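Local coordinates for protein branched-chain amino acid aminotransferase (Thermoproteus uzoniensis, PDB 5CE8) that transfers amino groups with the help of pyridoxal 5'-phosphate, probably interconverting leucine, isoleucine and valine with their 2-oxo acids against 2-oxoglutarate and glutamate, at residues Y182-M187 against A255-T260; I264-E269 against P279-I284. One frame throughout, in Å; residues are numbered along the deposited sequence.

Interaction 1. Residues Y182-M187 against A255-T260; sequences YDEAIM and AFFVGT. With PLP (pyridoxal-5'-phosphate), chain D.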
# COMPACT_ATOMS: atom_id res chain seq x y z
N TYR A 182 6.63 19.97 -21.27
CA TYR A 182 6.84 20.58 -19.93
C TYR A 182 8.31 20.66 -19.62
O TYR A 182 9.15 19.87 -20.19
CB TYR A 182 6.24 19.71 -18.79
CG TYR A 182 4.76 19.49 -18.97
CD1 TYR A 182 3.83 20.46 -18.60
CD2 TYR A 182 4.28 18.32 -19.59
CE1 TYR A 182 2.47 20.29 -18.82
CE2 TYR A 182 2.92 18.15 -19.80
CZ TYR A 182 2.04 19.15 -19.44
OH TYR A 182 0.70 18.95 -19.62
N ASP A 183 8.67 21.53 -18.68
CA ASP A 183 10.08 21.71 -18.40
C ASP A 183 10.56 20.70 -17.34
O ASP A 183 11.69 20.30 -17.37
CB ASP A 183 10.36 23.12 -17.93
CG ASP A 183 9.77 24.16 -18.83
OD1 ASP A 183 10.23 24.21 -19.98
OD2 ASP A 183 8.82 24.89 -18.43
N GLU A 184 9.68 20.26 -16.43
CA GLU A 184 10.14 19.40 -15.34
C GLU A 184 8.97 18.56 -14.79
O GLU A 184 7.74 18.90 -14.96
CB GLU A 184 10.79 20.21 -14.16
CG GLU A 184 11.50 19.40 -13.02
CD GLU A 184 12.53 18.41 -13.59
OE1 GLU A 184 13.67 18.85 -13.75
OE2 GLU A 184 12.15 17.26 -14.07
N ALA A 185 9.40 17.49 -14.11
CA ALA A 185 8.53 16.53 -13.44
C ALA A 185 8.29 16.83 -12.03
O ALA A 185 9.17 17.30 -11.39
CB ALA A 185 9.08 15.15 -13.52
N ILE A 186 7.11 16.47 -11.53
CA ILE A 186 6.90 16.34 -10.07
C ILE A 186 6.56 14.91 -9.84
O ILE A 186 5.71 14.40 -10.49
CB ILE A 186 5.76 17.29 -9.50
CG1 ILE A 186 6.32 18.72 -9.28
CG2 ILE A 186 5.32 16.90 -8.09
CD1 ILE A 186 5.34 19.75 -9.56
N MET A 187 7.09 14.32 -8.75
CA MET A 187 6.86 12.96 -8.46
C MET A 187 6.20 12.83 -7.10
O MET A 187 6.67 13.48 -6.10
CB MET A 187 8.22 12.18 -8.38
CG MET A 187 8.75 11.74 -9.74
SD MET A 187 10.14 10.55 -9.62
CE MET A 187 11.23 11.80 -9.32
N ALA A 255 4.87 28.34 -5.79
CA ALA A 255 5.64 27.08 -5.82
C ALA A 255 6.96 27.27 -6.51
O ALA A 255 7.11 28.13 -7.40
CB ALA A 255 4.88 25.94 -6.50
N PHE A 256 7.94 26.58 -6.00
CA PHE A 256 9.28 26.58 -6.58
C PHE A 256 10.08 25.31 -6.27
O PHE A 256 9.90 24.64 -5.26
CB PHE A 256 10.06 27.84 -6.16
CG PHE A 256 10.31 28.03 -4.69
CD1 PHE A 256 9.35 28.61 -3.88
CD2 PHE A 256 11.53 27.68 -4.10
CE1 PHE A 256 9.59 28.89 -2.51
CE2 PHE A 256 11.76 27.97 -2.76
CZ PHE A 256 10.78 28.51 -1.93
N PHE A 257 10.97 25.01 -7.20
CA PHE A 257 11.98 23.98 -7.10
C PHE A 257 13.31 24.60 -6.65
O PHE A 257 13.63 25.78 -6.98
CB PHE A 257 12.32 23.43 -8.46
CG PHE A 257 11.31 22.54 -9.09
CD1 PHE A 257 10.95 21.37 -8.50
CD2 PHE A 257 10.70 22.88 -10.34
CE1 PHE A 257 10.07 20.50 -9.12
CE2 PHE A 257 9.80 22.04 -10.93
CZ PHE A 257 9.48 20.83 -10.33
N VAL A 258 14.09 23.79 -5.91
CA VAL A 258 15.41 24.17 -5.41
C VAL A 258 16.35 22.98 -5.66
O VAL A 258 15.88 21.79 -5.63
CB VAL A 258 15.42 24.66 -3.94
CG1 VAL A 258 14.37 25.74 -3.73
CG2 VAL A 258 15.17 23.53 -2.98
N GLY A 259 17.61 23.32 -6.00
CA GLY A 259 18.63 22.35 -6.23
C GLY A 259 19.87 23.08 -6.67
O GLY A 259 19.81 24.26 -7.06
N THR A 260 21.00 22.35 -6.58
CA THR A 260 22.25 22.93 -6.86
C THR A 260 22.14 23.45 -8.27
O THR A 260 22.43 24.65 -8.46
CB THR A 260 23.44 21.99 -6.61
OG1 THR A 260 23.64 21.85 -5.19
CG2 THR A 260 24.78 22.57 -7.22
N1 PLP D . 16.44 15.91 -5.15
C2 PLP D . 17.08 14.82 -5.58
C2A PLP D . 16.33 13.58 -5.95
C3 PLP D . 18.52 14.85 -5.80
O3 PLP D . 19.16 13.74 -6.35
C4 PLP D . 19.25 16.10 -5.48
C4A PLP D . 20.75 16.24 -5.65
C5 PLP D . 18.42 17.23 -4.98
C6 PLP D . 17.02 17.03 -4.85
C5A PLP D . 18.94 18.60 -4.65
O4P PLP D . 19.97 18.57 -3.73
P PLP D . 20.97 19.78 -3.67
O1P PLP D . 21.66 19.98 -5.07
O2P PLP D . 20.22 20.92 -3.11
O3P PLP D . 22.11 19.41 -2.77
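F257 pushes the far end of its ring between the side chains of E184 and I186, inside the curled mixed sheet of a fold-type IV aminotransferase. Strands 184-187 and 255-259 belong to that sheet but are not paired; they run nearly perpendicular, at 97°, and the phenyl ring bridges the gap between them. CZ does most of the touching. It lies 3.7 Å from E184 CG on one flank and 3.9 Å from I186 CG1 on the other, while CE2 rests beside E184 CB. Between the two aliphatic contacts F257 CZ sits 3.7 Å from A185 O, a buried carbonyl oxygen for which the model offers no polar partner.

E184 can serve as an apolar wall because of how it folds: CG stands anti to the backbone N (chi1 -172°), close to CZ and CE2 of the ring, and a bend about the CB-CG bond brings the carboxylate back to the N-H of the next residue, with its plane almost perpendicular to the phenyl plane. OE2 takes the N-H of A185 at 2.8 Å, nearly straight, on the anti side and about 20° out of the carboxylate plane. The same oxygen also accepts from S198 OG and forms a salt bridge with R178, which would offset its buried charge and fixes the rotation of the carboxylate.

Past F257 the second strand runs on to the cofactor. T260 binds the phosphate of pyridoxal 5'-phosphate, R66, I223 and T224 also hydrogen-bond the cofactor, and the two T260 bonds converge on a single oxygen: O1P lies 2.9 Å from T260 N and 2.7 Å from T260 OG1.

Interaction 2. Residues I264-E269 against P279-I284; sequences ITPIIE and PITQKI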
# COMPACT_ATOMS: atom_id res chain seq x y z
N ILE A 264 16.93 28.46 -7.48
CA ILE A 264 15.54 28.70 -6.98
C ILE A 264 14.76 28.99 -8.23
O ILE A 264 14.94 30.05 -8.81
CB ILE A 264 15.45 29.94 -6.03
CG1 ILE A 264 16.62 29.97 -5.00
CG2 ILE A 264 14.09 29.99 -5.29
CD1 ILE A 264 16.70 28.78 -4.06
N THR A 265 13.94 28.03 -8.68
CA THR A 265 13.20 28.21 -9.93
C THR A 265 11.75 28.23 -9.52
O THR A 265 11.28 27.24 -8.95
CB THR A 265 13.56 27.07 -10.89
OG1 THR A 265 14.93 27.15 -11.25
CG2 THR A 265 12.67 27.07 -12.14
N PRO A 266 11.02 29.36 -9.78
CA PRO A 266 9.55 29.44 -9.71
C PRO A 266 8.86 28.34 -10.56
O PRO A 266 9.30 28.08 -11.68
CB PRO A 266 9.24 30.81 -10.41
CG PRO A 266 10.45 31.58 -10.33
CD PRO A 266 11.57 30.56 -10.45
N ILE A 267 7.78 27.75 -10.06
CA ILE A 267 6.94 26.87 -10.83
C ILE A 267 5.66 27.69 -11.23
O ILE A 267 4.92 28.05 -10.37
CB ILE A 267 6.61 25.61 -10.02
CG1 ILE A 267 7.87 24.81 -9.83
CG2 ILE A 267 5.71 24.70 -10.82
CD1 ILE A 267 7.83 23.89 -8.64
N ILE A 268 5.48 28.03 -12.50
CA ILE A 268 4.35 28.88 -12.88
C ILE A 268 3.17 28.10 -13.48
O ILE A 268 2.14 28.66 -13.76
CB ILE A 268 4.75 30.07 -13.79
CG1 ILE A 268 5.48 29.59 -15.04
CG2 ILE A 268 5.52 31.07 -12.92
CD1 ILE A 268 5.65 30.63 -16.16
N GLU A 269 3.34 26.81 -13.65
CA GLU A 269 2.28 25.96 -14.16
C GLU A 269 2.48 24.58 -13.65
O GLU A 269 3.60 24.08 -13.64
CB GLU A 269 2.21 26.03 -15.64
CG GLU A 269 0.89 25.60 -16.16
CD GLU A 269 1.03 25.25 -17.64
OE1 GLU A 269 0.89 26.15 -18.44
OE2 GLU A 269 1.30 24.09 -18.01
N PRO A 279 5.97 36.62 -4.62
CA PRO A 279 6.95 37.39 -3.83
C PRO A 279 7.92 36.63 -2.91
O PRO A 279 9.09 37.03 -2.84
CB PRO A 279 6.09 38.41 -3.07
CG PRO A 279 4.72 37.78 -2.96
CD PRO A 279 4.59 36.74 -4.08
N ILE A 280 7.48 35.54 -2.28
CA ILE A 280 8.33 34.70 -1.43
C ILE A 280 9.42 34.06 -2.30
O ILE A 280 10.61 34.20 -2.02
CB ILE A 280 7.54 33.71 -0.50
CG1 ILE A 280 6.59 34.46 0.45
CG2 ILE A 280 8.41 32.76 0.33
CD1 ILE A 280 7.16 35.55 1.34
N THR A 281 9.01 33.45 -3.41
CA THR A 281 9.92 32.81 -4.25
C THR A 281 10.91 33.82 -4.76
O THR A 281 12.08 33.53 -4.74
CB THR A 281 9.25 32.23 -5.49
OG1 THR A 281 8.27 31.27 -5.10
CG2 THR A 281 10.23 31.53 -6.34
N GLN A 282 10.47 34.98 -5.20
CA GLN A 282 11.40 36.03 -5.63
C GLN A 282 12.37 36.45 -4.52
O GLN A 282 13.62 36.54 -4.78
CB GLN A 282 10.73 37.23 -6.35
N LYS A 283 11.88 36.65 -3.30
CA LYS A 283 12.72 37.16 -2.25
C LYS A 283 13.70 36.05 -1.92
O LYS A 283 14.90 36.34 -1.80
CB LYS A 283 11.93 37.68 -1.02
CG LYS A 283 12.78 37.99 0.20
CD LYS A 283 13.59 39.25 -0.13
CE LYS A 283 14.42 39.89 1.03
NZ LYS A 283 13.55 40.68 1.89
N ILE A 284 13.27 34.80 -1.84
CA ILE A 284 14.25 33.66 -1.60
C ILE A 284 15.30 33.57 -2.77
O ILE A 284 16.53 33.48 -2.53
CB ILE A 284 13.56 32.29 -1.28
CG1 ILE A 284 12.89 32.35 0.11
CG2 ILE A 284 14.63 31.17 -1.10
CD1 ILE A 284 11.87 31.27 0.29
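I284 N bonds back to I280 O at 2.7 Å, part of the first turn of helix 279-292, whose inner side carries T281 and I284 against I264 and P266. At the start of this helix the carboxylate of E254 takes two donors, I280 N through OE2 and the T281 hydroxyl through OE1. That grip fixes the rotation of T281: with OG1 turned to E254, CG2 stands anti to the backbone N and becomes the apolar face offered to the strand. There it meets P266 at two points of the ring, lying 4.0 Å from both CG and CA of the proline.

The arrangement is a helix packed on the sheet of the large domain, close to where the chain turns a corner at I264, next to strand 265-270. I264 spans two residues of the helix. Its CG2 branch comes 4.1 Å from T281 O and also lies near T281 CG2, whereas the CG1 branch, anti to the carbonyl carbon, carries CD1 to 4.3 Å from I284 CG2. Helix 223-235 meets this pair from another direction, V228 touching both isoleucines, and I264 also rests on T224, whose backbone N hydrogen-bonds the cofactor.

In the fold
Following the chain from the N terminus, Y182-M187 comes first; 67 residues then pass, among them strand 201-206 and helix 223-235, before A255-T260 returns to close interaction 1. Interaction 2 opens just afterwards and closes a much shorter loop of nine residues. The two are thus in series, neither nested nor crossed. They meet side by side in the mixed sheet, where strands 254-259 and 265-270 pair antiparallel: F257 O to T265 N and A255 O to I267 N are each 2.8 Å. Together they tie strand 184-188, the strand leading to the cofactor phosphate and helix 279-292 into one domain.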